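Local coordinates for protein ColD (Escherichia coli, PDB 3GR9) that catalyses, in its natural form, the PLP-dependent removal of the C3'-hydroxyl from GDP-4-keto-6-deoxy-D-mannose on the way to L-colitose, an O-antigen sugar, at residues 85-90 and 339-344; 215-220 and 248-253; 160-165 and 182-187; 331-336 and 368-373. The protein carries 2 engineered substitutions. One frame throughout, in Å; residues are numbered along the deposited sequence.

Contact 1. Residues 85-90 and 339-344. With AKG (2-oxoglutaric acid), chain J.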
# COMPACT_ATOMS: atom_id res chain seq x y z
N VAL B 85 -12.49 -19.71 1.01
CA VAL B 85 -11.60 -19.28 2.08
C VAL B 85 -12.11 -19.76 3.42
O VAL B 85 -13.26 -20.11 3.59
CB VAL B 85 -11.57 -17.79 2.17
CG1 VAL B 85 -11.03 -17.23 0.86
CG2 VAL B 85 -13.00 -17.25 2.39
N PRO B 86 -11.24 -19.70 4.41
CA PRO B 86 -11.55 -20.17 5.76
C PRO B 86 -12.11 -19.08 6.67
O PRO B 86 -11.83 -17.90 6.45
CB PRO B 86 -10.24 -20.76 6.25
CG PRO B 86 -9.16 -20.27 5.23
CD PRO B 86 -9.83 -19.83 4.01
N ALA B 87 -12.92 -19.48 7.65
CA ALA B 87 -13.63 -18.57 8.58
C ALA B 87 -12.76 -17.85 9.57
O ALA B 87 -13.19 -16.88 10.25
CB ALA B 87 -14.75 -19.32 9.30
N VAL B 88 -11.53 -18.34 9.66
CA VAL B 88 -10.54 -17.77 10.57
C VAL B 88 -9.22 -17.35 9.90
O VAL B 88 -8.44 -18.21 9.40
CB VAL B 88 -10.34 -18.66 11.82
CG1 VAL B 88 -9.40 -17.97 12.78
CG2 VAL B 88 -11.70 -18.85 12.57
N SER B 89 -8.97 -16.03 9.96
CA SER B 89 -7.76 -15.46 9.37
C SER B 89 -7.76 -13.95 9.56
O SER B 89 -8.80 -13.36 9.87
CB SER B 89 -7.77 -15.73 7.86
OG SER B 89 -6.49 -15.44 7.34
N TRP B 90 -6.59 -13.32 9.37
CA TRP B 90 -6.50 -11.87 9.46
C TRP B 90 -7.35 -11.14 8.42
O TRP B 90 -7.61 -11.70 7.29
CB TRP B 90 -5.07 -11.42 9.29
CG TRP B 90 -4.97 -9.99 9.54
CD1 TRP B 90 -4.66 -9.05 8.62
CD2 TRP B 90 -5.15 -9.31 10.80
NE1 TRP B 90 -4.59 -7.81 9.24
CE2 TRP B 90 -4.89 -7.96 10.57
CE3 TRP B 90 -5.49 -9.73 12.09
CZ2 TRP B 90 -5.06 -6.98 11.56
CZ3 TRP B 90 -5.59 -8.78 13.09
CH2 TRP B 90 -5.36 -7.41 12.83
N ASN B 339 -13.89 -15.64 15.09
CA ASN B 339 -14.83 -15.90 14.00
C ASN B 339 -14.91 -14.73 13.07
O ASN B 339 -15.68 -13.79 13.29
CB ASN B 339 -16.24 -16.15 14.51
CG ASN B 339 -17.19 -16.61 13.37
OD1 ASN B 339 -16.88 -16.53 12.17
ND2 ASN B 339 -18.37 -17.05 13.76
N PHE B 340 -14.23 -14.83 11.95
CA PHE B 340 -14.33 -13.69 11.06
C PHE B 340 -15.76 -13.29 10.68
O PHE B 340 -16.07 -12.14 10.35
CB PHE B 340 -13.50 -13.88 9.81
CG PHE B 340 -13.53 -12.67 8.95
CD1 PHE B 340 -12.74 -11.57 9.30
CD2 PHE B 340 -14.49 -12.52 7.97
CE1 PHE B 340 -12.80 -10.38 8.60
CE2 PHE B 340 -14.59 -11.32 7.26
CZ PHE B 340 -13.73 -10.25 7.57
N LEU B 341 -16.66 -14.26 10.72
CA LEU B 341 -18.02 -13.96 10.30
C LEU B 341 -18.84 -13.18 11.28
O LEU B 341 -20.01 -12.94 11.05
CB LEU B 341 -18.78 -15.21 9.88
CG LEU B 341 -18.22 -15.51 8.49
CD1 LEU B 341 -17.20 -16.69 8.50
CD2 LEU B 341 -19.35 -15.64 7.48
N LYS B 342 -18.26 -12.82 12.42
CA LYS B 342 -19.03 -12.06 13.37
C LYS B 342 -18.96 -10.61 12.95
O LYS B 342 -19.61 -9.74 13.52
CB LYS B 342 -18.43 -12.21 14.78
CG LYS B 342 -16.93 -11.92 14.97
CD LYS B 342 -16.62 -11.90 16.51
CE LYS B 342 -15.15 -12.02 16.80
NZ LYS B 342 -14.37 -11.72 15.57
N ASN B 343 -18.14 -10.35 11.93
CA ASN B 343 -17.94 -8.98 11.45
C ASN B 343 -19.04 -8.61 10.44
O ASN B 343 -18.82 -8.46 9.23
CB ASN B 343 -16.50 -8.88 10.93
CG ASN B 343 -15.47 -8.81 12.06
OD1 ASN B 343 -15.46 -7.84 12.80
ND2 ASN B 343 -14.63 -9.84 12.23
N THR B 344 -20.26 -8.52 10.97
CA THR B 344 -21.45 -8.24 10.20
C THR B 344 -21.32 -6.97 9.37
O THR B 344 -21.78 -6.90 8.23
CB THR B 344 -22.72 -8.14 11.11
OG1 THR B 344 -22.75 -6.88 11.81
CG2 THR B 344 -22.78 -9.26 12.11
C1 AKG J . -2.09 -10.03 13.87
O1 AKG J . -2.16 -9.37 14.95
O2 AKG J . -2.54 -11.18 13.76
C2 AKG J . -1.48 -9.44 12.68
O5 AKG J . -0.85 -10.14 11.95
C3 AKG J . -1.61 -7.98 12.43
C4 AKG J . -0.40 -7.55 11.65
C5 AKG J . -0.50 -6.08 11.45
O3 AKG J . 0.13 -5.56 10.49
O4 AKG J . -1.22 -5.34 12.32
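Where strand 82-86 of the large mixed sheet runs out at its C-terminal end, the loop leading to the 2-oxoglutarate pocket turns past a short 3-10 segment, 340-342, and Ala87 meets Phe340 and Leu341 there. Phe340 N donates to Ala87 O at 2.9 Å, arriving almost straight down the carbonyl bond (175° at the oxygen), although the N-H itself is bent (143°). Beside that bond, Ala87 CB rests 3.7 Å from Leu341 CD1. The 3-10 segment opens with an Asx turn: Asn339 OD1 takes Leu341 N at 2.7 Å, the donor sitting well above the amide carbonyl plane. Phe340 CB lies 3.0 Å from Ala87 O, and its ring, oblique to that oxygen and to Ser89 O, goes on to meet Tyr94 and Phe106. Three residues after Ala87, the Trp90 indole turns one face to 2-oxoglutarate (chain J), whose C3 stands 3.6 Å above it, toward the rim. Phe244 of the second subunit meets the same indole edge-to-face. Ser89 OG, meanwhile, is bonded to Thr93 OG1 in helix 91-99. Across the two segments, then, the joint is one main-chain bond and a small apolar contact, so the polar grip does not depend on any side-chain charge.

Contact 2. Residues 215-220 and 248-253. With AKG (2-oxoglutaric acid), chain I.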
# COMPACT_ATOMS: atom_id res chain seq x y z
N ARG B 215 3.52 -3.79 -8.69
CA ARG B 215 4.00 -3.33 -7.38
C ARG B 215 4.39 -1.85 -7.46
O ARG B 215 4.28 -1.13 -6.43
CB ARG B 215 5.27 -4.07 -7.00
CG ARG B 215 6.05 -3.40 -5.87
CD ARG B 215 7.22 -4.26 -5.36
NE ARG B 215 8.33 -4.32 -6.32
CZ ARG B 215 9.39 -5.12 -6.18
NH1 ARG B 215 9.49 -5.95 -5.13
NH2 ARG B 215 10.32 -5.09 -7.10
N ALA B 216 4.80 -1.40 -8.65
CA ALA B 216 5.24 -0.03 -8.79
C ALA B 216 4.67 0.75 -9.95
O ALA B 216 5.30 0.80 -11.02
CB ALA B 216 6.73 -0.02 -8.86
N HIS B 217 3.52 1.39 -9.74
CA HIS B 217 2.95 2.27 -10.76
C HIS B 217 2.46 1.70 -12.10
O HIS B 217 1.97 2.46 -12.93
CB HIS B 217 3.94 3.46 -11.03
CG HIS B 217 4.39 4.17 -9.78
ND1 HIS B 217 3.56 5.01 -9.07
CD2 HIS B 217 5.55 4.12 -9.08
CE1 HIS B 217 4.18 5.46 -7.99
NE2 HIS B 217 5.40 4.93 -7.98
N GLY B 218 2.61 0.39 -12.35
CA GLY B 218 2.16 -0.18 -13.63
C GLY B 218 3.02 0.31 -14.80
O GLY B 218 2.59 0.31 -15.95
N TRP B 219 4.25 0.74 -14.50
CA TRP B 219 5.21 1.21 -15.50
C TRP B 219 6.03 -0.01 -15.92
O TRP B 219 5.78 -1.12 -15.45
CB TRP B 219 6.16 2.29 -14.94
CG TRP B 219 7.00 1.86 -13.72
CD1 TRP B 219 7.43 0.60 -13.37
CD2 TRP B 219 7.56 2.75 -12.74
NE1 TRP B 219 8.22 0.65 -12.24
CE2 TRP B 219 8.30 1.95 -11.82
CE3 TRP B 219 7.47 4.12 -12.52
CZ2 TRP B 219 8.98 2.51 -10.75
CZ3 TRP B 219 8.13 4.67 -11.45
CH2 TRP B 219 8.86 3.86 -10.57
N THR B 220 7.04 0.19 -16.76
CA THR B 220 7.84 -0.92 -17.27
C THR B 220 9.28 -1.03 -16.78
O THR B 220 9.94 -2.04 -17.05
CB THR B 220 7.92 -0.88 -18.82
OG1 THR B 220 8.48 0.37 -19.25
CG2 THR B 220 6.54 -1.09 -19.48
N GLY B 248 -1.80 -0.51 -11.44
CA GLY B 248 -1.15 -1.05 -10.28
C GLY B 248 -1.32 -0.15 -9.09
O GLY B 248 -2.31 0.54 -8.94
N TYR B 249 -0.31 -0.18 -8.26
CA TYR B 249 -0.29 0.51 -7.01
C TYR B 249 1.13 0.95 -6.80
O TYR B 249 2.02 0.55 -7.53
CB TYR B 249 -0.64 -0.49 -5.92
CG TYR B 249 -2.01 -1.10 -6.02
CD1 TYR B 249 -3.12 -0.38 -5.69
CD2 TYR B 249 -2.18 -2.41 -6.44
CE1 TYR B 249 -4.37 -0.92 -5.77
CE2 TYR B 249 -3.42 -2.97 -6.53
CZ TYR B 249 -4.52 -2.22 -6.18
OH TYR B 249 -5.76 -2.75 -6.27
N ASN B 250 1.37 1.75 -5.77
CA ASN B 250 2.75 1.97 -5.39
C ASN B 250 3.03 1.19 -4.12
O ASN B 250 3.00 1.76 -3.03
CB ASN B 250 3.12 3.43 -5.20
CG ASN B 250 4.42 3.58 -4.45
OD1 ASN B 250 5.00 2.60 -4.03
ND2 ASN B 250 4.89 4.80 -4.30
N VAL B 251 3.31 -0.11 -4.25
CA VAL B 251 3.59 -0.97 -3.08
C VAL B 251 4.99 -1.38 -2.74
O VAL B 251 5.21 -2.36 -2.01
CB VAL B 251 2.47 -1.90 -2.59
CG1 VAL B 251 1.17 -1.14 -2.52
CG2 VAL B 251 2.36 -3.22 -3.41
N ARG B 252 5.91 -0.58 -3.27
CA ARG B 252 7.35 -0.72 -3.08
C ARG B 252 7.74 -0.81 -1.61
O ARG B 252 7.24 -0.06 -0.77
CB ARG B 252 8.08 0.48 -3.73
CG ARG B 252 8.09 0.51 -5.30
CD ARG B 252 9.06 1.55 -5.77
NE ARG B 252 8.66 2.85 -5.25
CZ ARG B 252 8.46 3.92 -6.02
NH1 ARG B 252 8.70 3.84 -7.32
NH2 ARG B 252 8.09 5.08 -5.49
N PRO B 253 8.67 -1.72 -1.31
CA PRO B 253 9.15 -1.88 0.04
C PRO B 253 10.28 -0.87 0.05
O PRO B 253 10.63 -0.33 -1.01
CB PRO B 253 9.70 -3.32 0.06
CG PRO B 253 9.05 -4.00 -1.07
CD PRO B 253 8.90 -2.94 -2.11
C1 AKG I . 7.37 11.44 -11.25
O1 AKG I . 8.45 11.01 -11.73
O2 AKG I . 6.73 12.35 -11.84
C2 AKG I . 6.80 10.82 -10.03
O5 AKG I . 5.66 11.10 -9.72
C3 AKG I . 7.61 9.82 -9.24
C4 AKG I . 6.96 8.44 -9.25
C5 AKG I . 7.62 7.57 -8.23
O3 AKG I . 8.83 7.03 -8.52
O4 AKG I . 7.08 7.37 -7.10
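Oxygen O4 of 2-oxoglutarate (chain I) is approached from both segments: Arg252 NH2 donates to it at 3.0 Å with a fairly straight N-H (163°), and His217 NE2 lies 3.1 Å away. Arg252 NH1 reaches the other oxygen of that carboxylate, O3, only weakly, at 3.4 Å. The guanidinium is brought there by a bend in its chain at chi3, and its remaining nitrogen, NE, forms a salt bridge with Glu196 of the second subunit. The Arg252 side chain crosses those of His217 and Trp219 at about a right angle, its guanidinium plane turned 63° from the imidazole and 43° from the indole. NH1 sits at the edge of the His217 ring, in the ring plane, and 3.3 Å from Trp219 CH2. His217 CD2 in turn lies 3.5 Å above one face of the indole, while Trp219 NE1 is held by Asn222 OD1. Alongside His217, Asn250 points the same way, with its CB 3.6 Å from His217 CE1; Asn250 ND2 is hydrogen-bonded to the cofactor-modified side chain of the engineered Lys190 of the second subunit.

The backbone underneath is a type I' turn, Ala216 to Trp219, bridged once to the loop that precedes helix 255-286. Val251 N donates to Arg215 O at 2.6 Å and His217 N to Tyr249 O at 2.8 Å, framing the Ala216-Asn250 pair. Further in, Arg215 runs past Pro253, CD against CD; its NH1 bonds to Met54 O of strand 51-55 and forms a salt bridge with Glu40 of helix 34-47.

Contact 3. Residues 160-165 and 182-187. With AKG (2-oxoglutaric acid), chain J.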
# COMPACT_ATOMS: atom_id res chain seq x y z
N GLU B 160 -2.00 -19.58 -0.99
CA GLU B 160 -1.89 -19.65 0.45
C GLU B 160 -1.44 -18.36 1.10
O GLU B 160 -0.39 -17.83 0.79
CB GLU B 160 -0.95 -20.78 0.89
CG GLU B 160 -0.47 -21.71 -0.18
CD GLU B 160 0.72 -22.53 0.28
OE1 GLU B 160 0.92 -22.65 1.50
OE2 GLU B 160 1.48 -23.03 -0.57
N ASP B 161 -2.25 -17.88 2.03
CA ASP B 161 -1.86 -16.75 2.82
C ASP B 161 -0.98 -17.46 3.84
O ASP B 161 -1.47 -18.11 4.76
CB ASP B 161 -3.06 -16.09 3.48
CG ASP B 161 -2.68 -14.92 4.36
OD1 ASP B 161 -1.59 -14.93 4.95
OD2 ASP B 161 -3.48 -13.98 4.48
N ASN B 162 0.33 -17.37 3.65
CA ASN B 162 1.28 -18.01 4.53
C ASN B 162 1.93 -17.00 5.45
O ASN B 162 3.05 -17.19 5.92
CB ASN B 162 2.34 -18.75 3.70
CG ASN B 162 3.18 -19.68 4.54
OD1 ASN B 162 2.71 -20.26 5.50
ND2 ASN B 162 4.45 -19.81 4.17
N CYS B 163 1.20 -15.93 5.71
CA CYS B 163 1.67 -14.86 6.59
C CYS B 163 2.02 -15.18 8.01
O CYS B 163 2.92 -14.53 8.55
CB CYS B 163 0.85 -13.58 6.47
SG CYS B 163 1.15 -12.66 4.92
N GLU B 164 1.34 -16.18 8.58
CA GLU B 164 1.59 -16.66 9.96
C GLU B 164 2.52 -17.85 10.12
O GLU B 164 2.89 -18.19 11.24
CB GLU B 164 0.26 -17.14 10.53
CG GLU B 164 -0.55 -16.01 11.05
CD GLU B 164 -1.72 -16.45 11.89
OE1 GLU B 164 -2.13 -17.63 11.80
OE2 GLU B 164 -2.23 -15.57 12.60
N SER B 165 2.79 -18.56 9.03
CA SER B 165 3.61 -19.77 9.07
C SER B 165 4.89 -19.81 8.25
O SER B 165 5.16 -20.86 7.69
CB SER B 165 2.80 -20.98 8.67
OG SER B 165 1.57 -20.96 9.35
N GLY B 182 2.25 -17.70 -2.94
CA GLY B 182 2.24 -17.77 -1.49
C GLY B 182 2.68 -16.39 -0.99
O GLY B 182 3.54 -15.78 -1.62
N THR B 183 2.08 -15.91 0.11
CA THR B 183 2.41 -14.59 0.71
C THR B 183 3.08 -14.75 2.11
O THR B 183 2.82 -15.71 2.85
CB THR B 183 1.14 -13.74 0.95
OG1 THR B 183 0.15 -14.48 1.71
CG2 THR B 183 0.54 -13.20 -0.35
N PHE B 184 3.93 -13.80 2.48
CA PHE B 184 4.58 -13.83 3.78
C PHE B 184 4.46 -12.41 4.30
O PHE B 184 4.20 -11.52 3.53
CB PHE B 184 6.04 -14.28 3.72
CG PHE B 184 6.24 -15.65 3.11
CD1 PHE B 184 6.17 -15.82 1.71
CD2 PHE B 184 6.56 -16.76 3.92
CE1 PHE B 184 6.36 -17.09 1.13
CE2 PHE B 184 6.76 -18.04 3.35
CZ PHE B 184 6.66 -18.19 1.96
N SER B 185 4.55 -12.22 5.62
CA SER B 185 4.46 -10.89 6.23
C SER B 185 5.71 -10.69 7.10
O SER B 185 6.05 -11.61 7.85
CB SER B 185 3.19 -10.77 7.09
OG SER B 185 3.41 -9.83 8.12
N SER B 186 6.40 -9.55 6.97
CA SER B 186 7.62 -9.24 7.79
C SER B 186 7.37 -8.15 8.85
O SER B 186 8.24 -7.33 9.20
CB SER B 186 8.94 -8.93 7.00
OG SER B 186 8.81 -8.96 5.57
N PHE B 187 6.14 -8.17 9.35
CA PHE B 187 5.68 -7.23 10.36
C PHE B 187 6.24 -7.63 11.74
O PHE B 187 6.46 -8.78 11.98
CB PHE B 187 4.18 -7.33 10.47
CG PHE B 187 3.61 -6.33 11.39
CD1 PHE B 187 3.96 -5.01 11.23
CD2 PHE B 187 2.80 -6.69 12.46
CE1 PHE B 187 3.46 -4.06 12.07
CE2 PHE B 187 2.30 -5.73 13.30
CZ PHE B 187 2.63 -4.41 13.11
C1 AKG J . -2.09 -10.03 13.87
O1 AKG J . -2.16 -9.37 14.95
O2 AKG J . -2.54 -11.18 13.76
C2 AKG J . -1.48 -9.44 12.68
O5 AKG J . -0.85 -10.14 11.95
C3 AKG J . -1.61 -7.98 12.43
C4 AKG J . -0.40 -7.55 11.65
C5 AKG J . -0.50 -6.08 11.45
O3 AKG J . 0.13 -5.56 10.49
O4 AKG J . -1.22 -5.34 12.32
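The Phe184 ring has Asn162 CB over one face, with Asn162 ND2 above the ring plane on that same side, beyond the rim and 3.0 Å from Phe184 CE2; amide and ring planes stand 70° apart. Asn162 OD1 is hydrogen-bonded to Asn136 ND2, while Phe43 meets the Phe184 ring edge-to-face and Phe47 at a shallow tilt. The other flat group, Phe187, presents a face to 2-oxoglutarate (chain J), whose O3 lies 3.4 Å above the ring centre.

Both segments end neighbouring parallel strands, 157-161 and 181-185, in the large central sheet of this PLP-dependent aminotransferase fold. Thr183 N donates to Glu160 O at 3.2 Å, a sound bond that keeps the strands paired. Beyond it the pairing slackens: Asn162 N has only weak bonds, to Thr183 O and Thr183 OG1. The Thr183 hydroxyl, set between its own backbone N and carbonyl carbon (chi1 53°), sits 3.2 Å from Asp161 CA. As 160-165 leaves the sheet it is turned by an Asx turn, Asp161 OD1 accepting from Cys163 N at 3.1 Å. Asn62 is hydrogen-bonded to both Thr183 OG1 and Asp161 OD2, which also bonds Thr93. On the second strand, Ser185 OG is hydrogen-bonded to phosphate oxygen OP1 of the cofactor carried on the engineered lysine at position 190. Cys163 drops its sulfur onto that strand, SG lying 3.4 Å from Phe184 C and 3.5 Å from Ser185 CB.

Contact 4. Residues 331-336 and 368-373. With AKG (2-oxoglutaric acid), chain J.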
# COMPACT_ATOMS: atom_id res chain seq x y z
N GLU B 331 0.49 -12.27 28.85
CA GLU B 331 -0.22 -11.58 27.76
C GLU B 331 -0.97 -12.62 26.93
O GLU B 331 -0.40 -13.63 26.55
CB GLU B 331 0.74 -10.82 26.85
CG GLU B 331 0.38 -9.38 26.60
CD GLU B 331 1.50 -8.66 25.87
OE1 GLU B 331 2.67 -9.10 26.01
OE2 GLU B 331 1.23 -7.68 25.15
N CYS B 332 -2.24 -12.36 26.66
CA CYS B 332 -3.04 -13.29 25.89
C CYS B 332 -4.03 -12.51 25.03
O CYS B 332 -4.24 -11.34 25.31
CB CYS B 332 -3.73 -14.31 26.79
SG CYS B 332 -5.31 -13.79 27.54
N ARG B 333 -4.59 -13.20 24.02
CA ARG B 333 -5.49 -12.61 23.04
C ARG B 333 -6.28 -13.62 22.24
O ARG B 333 -5.93 -14.78 22.19
CB ARG B 333 -4.56 -11.92 22.00
CG ARG B 333 -3.77 -12.93 21.20
CD ARG B 333 -2.97 -12.22 20.12
NE ARG B 333 -3.83 -12.13 18.97
CZ ARG B 333 -3.46 -11.84 17.73
NH1 ARG B 333 -2.21 -11.50 17.44
NH2 ARG B 333 -4.41 -11.82 16.78
N PRO B 334 -7.28 -13.13 21.51
CA PRO B 334 -8.12 -13.95 20.66
C PRO B 334 -7.23 -14.68 19.66
O PRO B 334 -6.24 -14.13 19.20
CB PRO B 334 -8.94 -12.90 19.87
CG PRO B 334 -9.10 -11.80 20.81
CD PRO B 334 -7.77 -11.74 21.58
N ILE B 335 -7.60 -15.90 19.29
CA ILE B 335 -6.81 -16.59 18.31
C ILE B 335 -6.99 -15.85 16.98
O ILE B 335 -8.08 -15.85 16.41
CB ILE B 335 -7.22 -18.07 18.16
CG1 ILE B 335 -7.13 -18.81 19.52
CG2 ILE B 335 -6.38 -18.71 17.04
CD1 ILE B 335 -7.75 -20.25 19.60
N VAL B 336 -5.92 -15.28 16.45
CA VAL B 336 -6.03 -14.56 15.19
C VAL B 336 -7.08 -13.51 15.52
O VAL B 336 -6.84 -12.70 16.43
CB VAL B 336 -6.52 -15.49 14.05
CG1 VAL B 336 -6.11 -14.92 12.72
CG2 VAL B 336 -5.96 -16.87 14.24
N GLY B 368 -11.71 -19.79 22.66
CA GLY B 368 -10.30 -19.81 22.35
C GLY B 368 -9.48 -18.63 22.80
O GLY B 368 -9.93 -17.51 22.77
N LEU B 369 -8.25 -18.90 23.20
CA LEU B 369 -7.31 -17.87 23.57
C LEU B 369 -5.96 -18.24 23.02
O LEU B 369 -5.72 -19.37 22.59
CB LEU B 369 -7.21 -17.57 25.05
CG LEU B 369 -8.06 -18.33 26.04
CD1 LEU B 369 -7.43 -19.70 26.26
CD2 LEU B 369 -8.06 -17.48 27.31
N PHE B 370 -5.07 -17.28 23.05
CA PHE B 370 -3.79 -17.49 22.45
C PHE B 370 -2.71 -16.77 23.24
O PHE B 370 -2.94 -15.68 23.80
CB PHE B 370 -3.92 -16.93 21.03
CG PHE B 370 -2.62 -16.80 20.32
CD1 PHE B 370 -1.89 -15.62 20.42
CD2 PHE B 370 -2.09 -17.88 19.61
CE1 PHE B 370 -0.71 -15.49 19.76
CE2 PHE B 370 -0.89 -17.75 18.96
CZ PHE B 370 -0.18 -16.55 19.04
N VAL B 371 -1.54 -17.40 23.33
CA VAL B 371 -0.35 -16.87 24.04
C VAL B 371 0.76 -17.08 23.03
O VAL B 371 0.70 -18.01 22.21
CB VAL B 371 -0.03 -17.65 25.34
CG1 VAL B 371 -1.04 -17.33 26.43
CG2 VAL B 371 0.03 -19.18 25.11
N GLY B 372 1.75 -16.20 23.05
CA GLY B 372 2.80 -16.26 22.04
C GLY B 372 3.92 -17.29 22.22
O GLY B 372 4.10 -17.93 23.26
N ASN B 373 4.68 -17.42 21.16
CA ASN B 373 5.83 -18.25 21.16
C ASN B 373 6.85 -17.29 20.61
O ASN B 373 6.49 -16.39 19.86
CB ASN B 373 5.66 -19.39 20.18
CG ASN B 373 6.77 -20.37 20.30
OD1 ASN B 373 7.66 -20.16 21.13
ND2 ASN B 373 6.73 -21.47 19.53
C1 AKG J . -2.09 -10.03 13.87
O1 AKG J . -2.16 -9.37 14.95
O2 AKG J . -2.54 -11.18 13.76
C2 AKG J . -1.48 -9.44 12.68
O5 AKG J . -0.85 -10.14 11.95
C3 AKG J . -1.61 -7.98 12.43
C4 AKG J . -0.40 -7.55 11.65
C5 AKG J . -0.50 -6.08 11.45
O3 AKG J . 0.13 -5.56 10.49
O4 AKG J . -1.22 -5.34 12.32
O HOH W 1 1.90 -14.43 25.33
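Glu331 begins the crossing through a water, which donates to Glu331 O at 2.7 Å and accepts from Gly372 N at 2.9 Å, linking the two segments where direct pairing stops. Next, Cys332 lays its CB against Val371 CG1, an apolar touch. Arg333 then pairs with Phe370 as an antiparallel hydrogen-bonded bridge: Arg333 N donates to Phe370 O at 3.0 Å, and Phe370 N returns a bent, weak bond to Arg333 O at 2.8 Å. The two side chains run alongside each other, with Arg333 CG at the edge of the phenyl ring, 3.4 Å from Phe370 CD1. Bent at chi3 (-88°), the arginine turns along the residues that follow it, and Phe242 of the second subunit lies on it. Its NE donates to Pro334 O at 3.1 Å, in the carbonyl plane, and its NH2 to Val336 O at 2.6 Å, so the NE-NH2 edge of the guanidinium is held by two carbonyls of its own loop, while NH1 reaches O1 of 2-oxoglutarate (chain J) at 3.3 Å. Held this way, it should offer its positive charge to the ligand carboxylate in a set orientation. Ile335 closes the contact, its CG1 beside Phe370 CB and its CD1 over Gly368 CA. Strand 368-372 is an outer strand of a three-stranded antiparallel sheet, hydrogen-bonded to 305-310; helix 318-327 packs Val322 and Leu325 on Cys332 and Leu369.

Contacts 1, 3 and 4 surround one 2-oxoglutarate, chain J, each contributing one pocket residue: Trp90, Phe187 and Arg333. Val336 joins them: its CG1 lies 3.7 Å from Ser89 C of contact 1 and 3.9 Å from Glu164 OE2 of contact 3. Contacts 1 and 3 do not touch, their nearest atoms being about 4 Å apart, although both reach the large mixed sheet. Contact 2 is farther off, about 8 Å from contact 3 at the nearest atoms and 35 Å from contact 4 between centres, and serves the other ligand, chain I. In each pocket Arg333 of one subunit and Arg252 of the other bind the same 2-oxoglutarate, so both sites are built across the dimer interface.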